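Local coordinates for beta-ketoacyl-[acyl-carrier-protein] synthase III (Pseudomonas aeruginosa, PDB 2X3E), which probably catalyses the first condensation of bacterial fatty acid synthesis, joining acetyl-CoA with malonyl-ACP to give 3-oxobutanoyl-ACP, at residues A[117-122]-A[175-180]; A[113-118]-A[162-167]; A[27-32]-A[152-157]; A[189-194]-A[215-220]; A[247-250]-A[256-259]. The protein carries 1 engineered substitution. All blocks are in the same frame, centred on the assembly; numbering follows the deposited sequence.

Contact 1: A[117-122]-A[175-180]; sequences YGLASV and GALLAF
Helix 117-122 and strand 177-180 cross at 116° between their N-to-C directions, with axes 10.2 Å apart at closest approach; Leu119 points at the strand and Ala120 lies to one side of that direction. The enzyme has the thiolase fold, in which central helices lie sandwiched between two beta sheets; here one of them, helix 114-127, meets 177-184, an outermost strand of the C-terminal sheet. The contact is entirely apolar, and the ring of Phe180 and Leu119 carry most of it. With CG beside its own backbone N and anti to the carbonyl carbon (chi1 -77°), the ring reaches back to the helix and lays its CE1-CZ side obliquely against the backbone where Leu119 passes into Ala120. Phe180 CE1 comes within 3.6 Å of Ala120 CB, and Phe180 CZ stands 3.5 Å from Ala120 CA. On the flank of the ring, Leu119 offers its CB, 4.1 Å from Phe180 CE1. Leu177, three residues before Phe180, approaches the same leucine with one branch, CD1. The packing runs on past this chain: Leu130 of the second subunit touches both Ala120 and Phe180, and Ser121 bonds through its OG to Ser121 of that subunit, so the helix also lies at the dimer interface. Where the leucines meet, Leu177 CD1 touches two atoms of Leu119, 4.2 Å from Leu119 CB and 3.8 Å from Leu119 O.

Contact 2: A[113-118]-A[162-167]; sequences TGFVYG and GAVVLR
Phe115 swings CG away from its backbone N (chi1 -169°) and so sends its ring out from helix 114-118 toward Val164, whose chi1 of -68° leaves both methyls facing that ring. This is helix-on-sheet packing in the N-terminal half of the thiolase fold: the helix starts just after the predicted active-site position Ala112, an engineered residue here, and strand 160-169 belongs to the mixed sheet that covers it. The end of the ring does the touching. Phe115 CZ lies 3.8 Å from Val164 CG2, and the neighbouring ring atom Phe115 CE1 follows at 4.1 Å from the same methyl. The two methyls meet the ring differently, CG1 lying in its plane at the edge and CG2 approaching obliquely. Gly162, two residues earlier in the strand, adds a looser approach through its carbonyl O. Leu136 of the adjacent strand touches both Phe115 and Val164, while Ile286 and Pro287 of helix 285-295 also pack on the phenylalanine, which is buried. At the ring edge, Val164 CG1 is 3.9 Å from Phe115 CZ.

Contact 3: A[27-32]-A[152-157]; sequences AELDTS and STRALF
A salt bridge at the protein surface ties the end of helix 22-28 to the short helix 151-156, joining two parts of the chain far apart in sequence. Glu28 and Arg154 carry it, their side chains crossing at about a right angle. Arg154 grips end-on with both terminal nitrogens, one to each carboxylate oxygen: NH1 donates to Glu28 OE2 at 2.8 Å with an N-H...O angle of 153°, and NH2 to Glu28 OE1 at 3.2 Å. The fork is not flat. OE1 lies in the guanidinium plane and OE2 is slightly tilted from it, yet the carboxylate is turned by 57°, so each oxygen is met from above its own plane. Glu28 reaches across with an extended chain, CG anti to the backbone N (chi1 -159°), whereas Arg154 bends at chi3 to bring its guanidinium round. Leu29, the next residue, crosses the arginine at a slant: its CD2 is 3.9 Å from Arg154 NH1, and CD1 is almost as near that nitrogen. Pro148 O accepts a second hydrogen bond from the same NH1, and Leu25 and Leu146 pack against the arginine. NH1 is therefore shared between a charged and a neutral acceptor, which, with the leucines beside it, limits how far the guanidinium can turn. The twisted pairing and longer second bond suggest an attraction that is more electrostatic than ideally directed, probably tempered by solvent around the exposed glutamate.

Contact 4: A[189-194]-A[215-220]; sequences FDLLMT and GKAVFG
Segment 189-194 goes from a helix-like turn at 189-191 into strand 192-194, and at that change it faces the first turns of helix 215-237, with the CA atoms of Leu191 and Val218 7.2 Å apart. Two consecutive leucines make the contact, each in its own way. Leu191 points at the helix from its CA and sets the methyl CD2 4.0 Å from Ala217 CB; its own CB lies 4.4 Å from Val218 CG2. Leu192 leaves the backbone at an angle to the helix, but its branched end comes back: CD2 reaches 3.7 Å from Val218 CG2, and CG is barely farther from that methyl. Val218 holds CG1 anti to its backbone N (chi1 168°), which places CG2 on the side of the leucines, where it serves both. Met213 of the short strand 212-213 packs on Leu192 and on Val218, closing the apolar cluster. Beyond it, Thr194 pairs with a strand of the second subunit, so the small sheet continues across the dimer interface. The side chain of Leu192 is about 7 Å from those of the predicted active-site positions Ala112, engineered here, and Asn280; the arrangement is a strand-to-helix hydrophobic packing near the active site of a FabH-type thiolase fold.

Contact 5: A[247-250]-A[256-259]; sequences LVPH and ILAA
Pro249 and Leu257 meet almost entirely through one methyl, Leu257 CD2, which comes up to the CG corner of the proline ring beside the predicted catalytic His250. The modelled approach to Pro249 CG is too close to be real, so CD2 is probably somewhat misplaced and its other distances are approximate: 3.8 Å to Pro249 CB, and 3.7 Å from Leu257 CD2 to His250 O. As modelled, it lies near the point where strand 247-249 ends and the chain turns away. Leu257 leaves its helix at an angle to the strand, and CG, beside the backbone N and anti to the carbonyl carbon (chi1 -63°), carries the end of the side chain back toward it. Met226 of helix 215-237 and Thr308 of the neighbouring strand also pack on the proline. His250 takes part through its backbone; its imidazole is held elsewhere, ND1 hydrogen-bonding to Ser285 OG, with Asn280 and the engineered Ala112 next to it. A strand that runs out just before the histidine, followed closely by a helix folded back over it, belongs to the C-terminal half of the FabH active site, where Ala112 stands at the predicted nucleophile position and His250 and Asn280 are the other two predicted members of the Cys-His-Asn triad.

Contacts 2 and 5 are buried, contacts 1 and 4 partly so, and contact 3 lies at the surface. The chemistry follows: contacts 1, 2, 4 and 5 rest on apolar packing, whereas contact 3 turns on a salt bridge. Contacts 1 and 2 share helix 114-127, which packs against strands of two different sheets, and they touch directly, Leu119 CD2 lying 4.2 Å from Val164 CG2. Contacts 1 and 5 reach the same C-terminal sheet at its two outermost strands. Contacts 4 and 5 meet where Phe219 packs on Ile256. Contacts 1 and 4 also border the second subunit, while contact 5 holds His250 itself.

Contact 1: A[117-122]-A[175-180]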
# COMPACT_ATOMS: atom_id res chain seq x y z
N TYR A 117 2.25 9.94 -2.93
CA TYR A 117 2.50 8.59 -3.46
C TYR A 117 1.21 7.98 -3.98
O TYR A 117 1.21 7.30 -5.01
CB TYR A 117 3.10 7.66 -2.39
CG TYR A 117 4.61 7.62 -2.39
CD1 TYR A 117 5.37 8.57 -1.71
CD2 TYR A 117 5.29 6.61 -3.07
CE1 TYR A 117 6.76 8.51 -1.72
CE2 TYR A 117 6.66 6.55 -3.09
CZ TYR A 117 7.40 7.50 -2.42
OH TYR A 117 8.77 7.40 -2.44
N GLY A 118 0.13 8.19 -3.25
CA GLY A 118 -1.21 7.76 -3.66
C GLY A 118 -1.61 8.31 -5.02
O GLY A 118 -2.15 7.58 -5.84
N LEU A 119 -1.35 9.59 -5.26
CA LEU A 119 -1.66 10.22 -6.55
C LEU A 119 -0.82 9.62 -7.69
O LEU A 119 -1.32 9.39 -8.79
CB LEU A 119 -1.44 11.73 -6.49
CG LEU A 119 -2.48 12.52 -5.70
CD1 LEU A 119 -1.97 13.94 -5.44
CD2 LEU A 119 -3.81 12.55 -6.47
N ALA A 120 0.45 9.36 -7.40
CA ALA A 120 1.34 8.68 -8.35
C ALA A 120 0.79 7.30 -8.71
O ALA A 120 0.73 6.93 -9.88
CB ALA A 120 2.75 8.55 -7.77
N SER A 121 0.39 6.54 -7.69
CA SER A 121 -0.06 5.16 -7.88
C SER A 121 -1.40 5.11 -8.62
O SER A 121 -1.53 4.40 -9.63
CB SER A 121 -0.16 4.43 -6.55
OG SER A 121 -0.51 3.06 -6.75
N VAL A 122 -2.38 5.86 -8.13
CA VAL A 122 -3.70 5.87 -8.78
C VAL A 122 -3.65 6.55 -10.14
O VAL A 122 -4.21 6.04 -11.11
CB VAL A 122 -4.77 6.52 -7.89
CG1 VAL A 122 -6.08 6.61 -8.65
CG2 VAL A 122 -4.96 5.72 -6.61
N GLY A 175 -6.36 20.19 -14.03
CA GLY A 175 -6.50 19.10 -13.07
C GLY A 175 -5.66 17.88 -13.40
O GLY A 175 -5.54 16.97 -12.57
N ALA A 176 -5.11 17.83 -14.61
CA ALA A 176 -4.20 16.76 -14.98
C ALA A 176 -2.93 16.83 -14.14
O ALA A 176 -2.37 17.90 -13.94
CB ALA A 176 -3.86 16.83 -16.46
N LEU A 177 -2.50 15.67 -13.66
CA LEU A 177 -1.27 15.60 -12.87
C LEU A 177 -0.10 15.72 -13.85
O LEU A 177 0.05 14.88 -14.73
CB LEU A 177 -1.21 14.28 -12.10
CG LEU A 177 -2.40 13.94 -11.21
CD1 LEU A 177 -2.16 12.61 -10.52
CD2 LEU A 177 -2.68 15.04 -10.20
N LEU A 178 0.71 16.77 -13.70
CA LEU A 178 1.68 17.18 -14.73
C LEU A 178 3.10 16.60 -14.60
O LEU A 178 3.75 16.29 -15.61
CB LEU A 178 1.78 18.70 -14.76
CG LEU A 178 0.52 19.43 -15.21
CD1 LEU A 178 0.74 20.94 -15.14
CD2 LEU A 178 0.11 19.00 -16.62
N ALA A 179 3.59 16.51 -13.37
CA ALA A 179 4.94 16.04 -13.10
C ALA A 179 5.01 15.58 -11.66
O ALA A 179 4.33 16.14 -10.81
CB ALA A 179 5.94 17.15 -13.34
N PHE A 180 5.82 14.55 -11.40
CA PHE A 180 6.04 14.04 -10.05
C PHE A 180 7.50 14.10 -9.65
O PHE A 180 8.40 14.04 -10.50
CB PHE A 180 5.60 12.58 -9.95
CG PHE A 180 4.13 12.38 -9.85
CD1 PHE A 180 3.51 12.27 -8.61
CD2 PHE A 180 3.36 12.25 -10.99
CE1 PHE A 180 2.14 12.05 -8.52
CE2 PHE A 180 1.99 12.03 -10.90
CZ PHE A 180 1.39 11.94 -9.67

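Contact 2: A[113-118]-A[162-167]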
# COMPACT_ATOMS: atom_id res chain seq x y z
N THR A 113 3.74 11.24 3.45
CA THR A 113 3.81 11.38 1.99
C THR A 113 2.79 10.50 1.26
O THR A 113 2.81 10.40 0.03
CB THR A 113 5.23 11.05 1.47
OG1 THR A 113 6.22 11.55 2.38
CG2 THR A 113 5.46 11.66 0.08
N GLY A 114 1.89 9.86 2.01
CA GLY A 114 0.93 8.92 1.45
C GLY A 114 0.02 9.46 0.36
O GLY A 114 -0.27 8.77 -0.60
N PHE A 115 -0.43 10.70 0.50
CA PHE A 115 -1.33 11.28 -0.50
C PHE A 115 -0.61 11.55 -1.84
O PHE A 115 -1.18 11.30 -2.92
CB PHE A 115 -2.00 12.54 0.03
CG PHE A 115 -3.14 13.03 -0.83
CD1 PHE A 115 -4.36 12.38 -0.82
CD2 PHE A 115 -2.98 14.14 -1.66
CE1 PHE A 115 -5.40 12.81 -1.62
CE2 PHE A 115 -4.01 14.58 -2.46
CZ PHE A 115 -5.23 13.92 -2.43
N VAL A 116 0.63 12.02 -1.76
CA VAL A 116 1.44 12.25 -2.97
C VAL A 116 1.78 10.93 -3.69
O VAL A 116 1.60 10.82 -4.91
CB VAL A 116 2.72 13.06 -2.67
CG1 VAL A 116 3.53 13.29 -3.95
CG2 VAL A 116 2.37 14.41 -2.04
N TYR A 117 2.25 9.94 -2.93
CA TYR A 117 2.50 8.59 -3.46
C TYR A 117 1.21 7.98 -3.98
O TYR A 117 1.21 7.30 -5.01
CB TYR A 117 3.10 7.66 -2.39
CG TYR A 117 4.61 7.62 -2.39
CD1 TYR A 117 5.37 8.57 -1.71
CD2 TYR A 117 5.29 6.61 -3.07
CE1 TYR A 117 6.76 8.51 -1.72
CE2 TYR A 117 6.66 6.55 -3.09
CZ TYR A 117 7.40 7.50 -2.42
OH TYR A 117 8.77 7.40 -2.44
N GLY A 118 0.13 8.19 -3.25
CA GLY A 118 -1.21 7.76 -3.66
C GLY A 118 -1.61 8.31 -5.02
O GLY A 118 -2.15 7.58 -5.84
N GLY A 162 -9.34 12.97 3.74
CA GLY A 162 -9.61 13.77 2.56
C GLY A 162 -9.50 12.90 1.33
O GLY A 162 -8.63 12.03 1.24
N ALA A 163 -10.39 13.13 0.36
CA ALA A 163 -10.48 12.28 -0.81
C ALA A 163 -10.60 13.09 -2.09
O ALA A 163 -11.20 14.18 -2.11
CB ALA A 163 -11.66 11.35 -0.69
N VAL A 164 -10.00 12.57 -3.16
CA VAL A 164 -10.17 13.10 -4.50
C VAL A 164 -10.63 11.99 -5.44
O VAL A 164 -10.35 10.81 -5.23
CB VAL A 164 -8.87 13.73 -5.06
CG1 VAL A 164 -8.52 14.98 -4.31
CG2 VAL A 164 -7.70 12.73 -5.02
N VAL A 165 -11.37 12.41 -6.47
CA VAL A 165 -11.72 11.55 -7.60
C VAL A 165 -10.81 11.94 -8.77
O VAL A 165 -10.64 13.13 -9.06
CB VAL A 165 -13.19 11.73 -8.01
CG1 VAL A 165 -13.50 10.97 -9.30
CG2 VAL A 165 -14.12 11.29 -6.87
N LEU A 166 -10.22 10.92 -9.40
CA LEU A 166 -9.42 11.10 -10.61
C LEU A 166 -10.12 10.40 -11.76
O LEU A 166 -10.74 9.35 -11.57
CB LEU A 166 -8.03 10.49 -10.43
CG LEU A 166 -7.11 11.07 -9.36
CD1 LEU A 166 -5.93 10.13 -9.12
CD2 LEU A 166 -6.62 12.45 -9.76
N ARG A 167 -10.03 10.97 -12.95
CA ARG A 167 -10.57 10.34 -14.16
C ARG A 167 -9.55 10.38 -15.28
O ARG A 167 -8.66 11.22 -15.29
CB ARG A 167 -11.85 11.04 -14.62
CG ARG A 167 -11.66 12.49 -15.09
CD ARG A 167 -12.89 13.00 -15.82
NE ARG A 167 -12.82 14.43 -16.12
CZ ARG A 167 -12.09 14.98 -17.09
NH1 ARG A 167 -11.31 14.24 -17.87
NH2 ARG A 167 -12.12 16.30 -17.26

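Contact 3: A[27-32]-A[152-157]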
# COMPACT_ATOMS: atom_id res chain seq x y z
N ALA A 27 -5.11 20.58 30.79
CA ALA A 27 -5.69 20.06 32.03
C ALA A 27 -5.30 18.60 32.23
O ALA A 27 -4.95 18.19 33.34
CB ALA A 27 -7.21 20.20 32.01
N GLU A 28 -5.35 17.83 31.15
CA GLU A 28 -5.08 16.40 31.19
C GLU A 28 -3.62 16.08 31.53
O GLU A 28 -3.35 15.15 32.29
CB GLU A 28 -5.46 15.77 29.84
CG GLU A 28 -5.70 14.28 29.91
CD GLU A 28 -6.05 13.68 28.56
OE1 GLU A 28 -6.73 14.34 27.75
OE2 GLU A 28 -5.63 12.53 28.31
N LEU A 29 -2.69 16.85 30.97
CA LEU A 29 -1.26 16.57 31.10
C LEU A 29 -0.51 17.60 31.96
O LEU A 29 0.72 17.66 31.93
CB LEU A 29 -0.63 16.50 29.70
CG LEU A 29 -1.28 15.50 28.74
CD1 LEU A 29 -0.60 15.52 27.39
CD2 LEU A 29 -1.25 14.10 29.33
N ASP A 30 -1.26 18.40 32.72
CA ASP A 30 -0.68 19.37 33.64
C ASP A 30 0.36 20.27 32.96
O ASP A 30 1.45 20.47 33.49
CB ASP A 30 -0.06 18.65 34.84
CG ASP A 30 -1.02 17.68 35.51
OD1 ASP A 30 -2.24 17.97 35.53
OD2 ASP A 30 -0.56 16.64 36.01
N THR A 31 0.00 20.79 31.79
CA THR A 31 0.84 21.76 31.08
C THR A 31 0.03 23.05 30.87
O THR A 31 -0.87 23.35 31.67
CB THR A 31 1.39 21.17 29.75
OG1 THR A 31 2.27 22.12 29.12
CG2 THR A 31 0.27 20.80 28.79
N SER A 32 0.34 23.82 29.82
CA SER A 32 -0.29 25.13 29.60
C SER A 32 -0.67 25.35 28.14
O SER A 32 -0.12 24.72 27.24
CB SER A 32 0.67 26.24 30.05
OG SER A 32 1.79 26.32 29.19
N SER A 152 3.96 16.53 23.48
CA SER A 152 4.45 17.02 22.18
C SER A 152 3.67 16.46 20.99
O SER A 152 3.25 17.21 20.11
CB SER A 152 5.94 16.69 21.99
OG SER A 152 6.72 17.40 22.93
N THR A 153 3.49 15.14 20.95
CA THR A 153 2.75 14.52 19.84
C THR A 153 1.25 14.76 19.94
O THR A 153 0.59 14.99 18.92
CB THR A 153 3.02 13.00 19.71
OG1 THR A 153 2.74 12.34 20.95
CG2 THR A 153 4.46 12.73 19.30
N ARG A 154 0.70 14.71 21.15
CA ARG A 154 -0.73 14.97 21.33
C ARG A 154 -1.11 16.42 21.01
O ARG A 154 -2.23 16.69 20.57
CB ARG A 154 -1.17 14.59 22.74
CG ARG A 154 -1.13 13.09 22.97
CD ARG A 154 -1.83 12.70 24.24
NE ARG A 154 -3.25 13.01 24.17
CZ ARG A 154 -4.06 13.14 25.23
NH1 ARG A 154 -3.59 12.97 26.46
NH2 ARG A 154 -5.33 13.44 25.04
N ALA A 155 -0.17 17.35 21.20
CA ALA A 155 -0.38 18.75 20.82
C ALA A 155 -0.42 18.94 19.30
O ALA A 155 -1.06 19.87 18.81
CB ALA A 155 0.69 19.64 21.45
N LEU A 156 0.26 18.07 18.56
CA LEU A 156 0.46 18.25 17.12
C LEU A 156 -0.55 17.48 16.27
O LEU A 156 -1.11 18.03 15.31
CB LEU A 156 1.88 17.81 16.74
CG LEU A 156 2.32 17.90 15.27
CD1 LEU A 156 2.20 19.32 14.76
CD2 LEU A 156 3.75 17.38 15.13
N PHE A 157 -0.79 16.22 16.61
CA PHE A 157 -1.49 15.30 15.71
C PHE A 157 -3.01 15.27 15.88
O PHE A 157 -3.53 15.27 17.00
CB PHE A 157 -0.91 13.87 15.82
CG PHE A 157 0.44 13.73 15.19
CD1 PHE A 157 0.57 13.63 13.82
CD2 PHE A 157 1.59 13.73 15.97
CE1 PHE A 157 1.82 13.53 13.22
CE2 PHE A 157 2.83 13.62 15.39
CZ PHE A 157 2.95 13.51 14.01

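Contact 4: A[189-194]-A[215-220]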
# COMPACT_ATOMS: atom_id res chain seq x y z
N PHE A 189 15.26 5.57 8.59
CA PHE A 189 13.94 4.97 8.87
C PHE A 189 13.48 5.10 10.33
O PHE A 189 12.28 5.01 10.61
CB PHE A 189 13.95 3.48 8.52
CG PHE A 189 14.64 2.62 9.54
CD1 PHE A 189 13.91 1.95 10.52
CD2 PHE A 189 16.03 2.49 9.54
CE1 PHE A 189 14.54 1.16 11.48
CE2 PHE A 189 16.67 1.70 10.49
CZ PHE A 189 15.92 1.03 11.46
N ASP A 190 14.42 5.30 11.25
CA ASP A 190 14.13 5.29 12.69
C ASP A 190 13.68 6.64 13.26
O ASP A 190 13.32 6.73 14.43
CB ASP A 190 15.36 4.81 13.46
CG ASP A 190 16.58 5.67 13.21
OD1 ASP A 190 17.05 5.73 12.05
OD2 ASP A 190 17.08 6.29 14.18
N LEU A 191 13.71 7.70 12.45
CA LEU A 191 13.40 9.06 12.96
C LEU A 191 11.94 9.27 13.39
O LEU A 191 11.68 9.95 14.38
CB LEU A 191 13.77 10.14 11.94
CG LEU A 191 15.22 10.59 11.80
CD1 LEU A 191 15.28 11.83 10.92
CD2 LEU A 191 15.88 10.88 13.17
N LEU A 192 11.01 8.73 12.61
CA LEU A 192 9.58 8.78 12.88
C LEU A 192 9.06 7.36 12.81
O LEU A 192 9.20 6.70 11.78
CB LEU A 192 8.85 9.60 11.81
CG LEU A 192 9.24 11.06 11.56
CD1 LEU A 192 9.21 11.39 10.07
CD2 LEU A 192 8.35 12.02 12.34
N MET A 193 8.47 6.87 13.90
CA MET A 193 8.05 5.47 13.93
C MET A 193 6.90 5.14 14.88
O MET A 193 6.83 5.64 16.00
CB MET A 193 9.24 4.58 14.30
CG MET A 193 9.05 3.13 13.87
SD MET A 193 10.47 2.15 14.34
CE MET A 193 10.22 2.08 16.10
N THR A 194 6.01 4.28 14.40
CA THR A 194 5.05 3.57 15.24
C THR A 194 5.39 2.09 15.10
O THR A 194 5.18 1.51 14.04
CB THR A 194 3.60 3.80 14.79
OG1 THR A 194 3.34 5.21 14.78
CG2 THR A 194 2.62 3.11 15.74
N GLY A 215 11.72 15.18 17.14
CA GLY A 215 11.20 16.48 16.68
C GLY A 215 12.24 17.41 16.10
O GLY A 215 12.06 17.95 15.00
N LYS A 216 13.34 17.62 16.83
CA LYS A 216 14.42 18.49 16.38
C LYS A 216 14.98 18.01 15.04
O LYS A 216 15.06 18.79 14.08
CB LYS A 216 15.54 18.55 17.42
CG LYS A 216 16.63 19.57 17.10
CD LYS A 216 17.40 20.00 18.34
CE LYS A 216 18.21 21.27 18.08
NZ LYS A 216 18.65 21.92 19.35
N ALA A 217 15.34 16.73 14.97
CA ALA A 217 15.91 16.14 13.75
C ALA A 217 14.93 16.13 12.57
O ALA A 217 15.36 16.15 11.41
CB ALA A 217 16.39 14.72 14.04
N VAL A 218 13.64 16.09 12.86
CA VAL A 218 12.63 16.09 11.82
C VAL A 218 12.36 17.50 11.27
O VAL A 218 12.15 17.65 10.06
CB VAL A 218 11.32 15.42 12.30
CG1 VAL A 218 10.18 15.67 11.34
CG2 VAL A 218 11.53 13.92 12.49
N PHE A 219 12.40 18.53 12.13
CA PHE A 219 12.08 19.90 11.71
C PHE A 219 12.92 20.38 10.53
O PHE A 219 12.38 20.62 9.44
CB PHE A 219 12.25 20.93 12.84
CG PHE A 219 12.21 22.37 12.36
CD1 PHE A 219 11.01 22.94 11.94
CD2 PHE A 219 13.37 23.14 12.30
CE1 PHE A 219 10.97 24.25 11.47
CE2 PHE A 219 13.33 24.46 11.83
CZ PHE A 219 12.12 25.01 11.42
N GLY A 220 14.22 20.53 10.76
CA GLY A 220 15.13 21.10 9.78
C GLY A 220 15.09 20.35 8.47
O GLY A 220 15.05 20.95 7.38

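Contact 5: A[247-250]-A[256-259]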
# COMPACT_ATOMS: atom_id res chain seq x y z
N LEU A 247 0.69 26.53 -3.03
CA LEU A 247 1.53 25.47 -2.49
C LEU A 247 0.75 24.81 -1.35
O LEU A 247 0.36 25.49 -0.39
CB LEU A 247 2.84 26.05 -1.96
CG LEU A 247 3.85 25.02 -1.43
CD1 LEU A 247 4.21 23.99 -2.49
CD2 LEU A 247 5.09 25.75 -0.91
N VAL A 248 0.52 23.51 -1.47
CA VAL A 248 -0.23 22.75 -0.48
C VAL A 248 0.67 21.66 0.10
O VAL A 248 0.74 20.55 -0.42
CB VAL A 248 -1.50 22.12 -1.06
CG1 VAL A 248 -2.38 21.60 0.07
CG2 VAL A 248 -2.26 23.12 -1.90
N PRO A 249 1.41 21.99 1.17
CA PRO A 249 2.29 21.03 1.79
C PRO A 249 1.59 20.14 2.82
O PRO A 249 0.53 20.49 3.35
CB PRO A 249 3.32 21.92 2.49
CG PRO A 249 2.59 23.13 2.80
CD PRO A 249 1.62 23.35 1.70
N HIS A 250 2.20 19.00 3.11
CA HIS A 250 1.85 18.24 4.29
C HIS A 250 1.96 19.18 5.48
O HIS A 250 2.97 19.88 5.65
CB HIS A 250 2.78 17.03 4.45
CG HIS A 250 2.80 16.46 5.83
ND1 HIS A 250 1.65 16.12 6.50
CD2 HIS A 250 3.83 16.19 6.67
CE1 HIS A 250 1.96 15.65 7.70
NE2 HIS A 250 3.28 15.68 7.83
N ILE A 256 7.03 24.97 9.95
CA ILE A 256 7.55 24.32 8.74
C ILE A 256 6.94 24.89 7.46
O ILE A 256 7.63 25.05 6.45
CB ILE A 256 7.36 22.77 8.81
CG1 ILE A 256 8.34 22.18 9.83
CG2 ILE A 256 7.59 22.12 7.44
CD1 ILE A 256 7.97 20.78 10.28
N LEU A 257 5.66 25.24 7.51
CA LEU A 257 4.93 25.69 6.33
C LEU A 257 5.50 27.01 5.79
O LEU A 257 5.84 27.11 4.61
CB LEU A 257 3.44 25.82 6.63
CG LEU A 257 2.76 24.50 7.01
CD1 LEU A 257 1.37 24.71 7.58
CD2 LEU A 257 2.70 23.60 5.82
N ALA A 258 5.63 28.01 6.66
CA ALA A 258 6.24 29.28 6.28
C ALA A 258 7.73 29.14 5.94
O ALA A 258 8.23 29.86 5.07
CB ALA A 258 6.05 30.32 7.37
N ALA A 259 8.43 28.24 6.62
CA ALA A 259 9.85 27.99 6.35
C ALA A 259 10.06 27.39 4.95
O ALA A 259 11.08 27.65 4.32
CB ALA A 259 10.46 27.08 7.42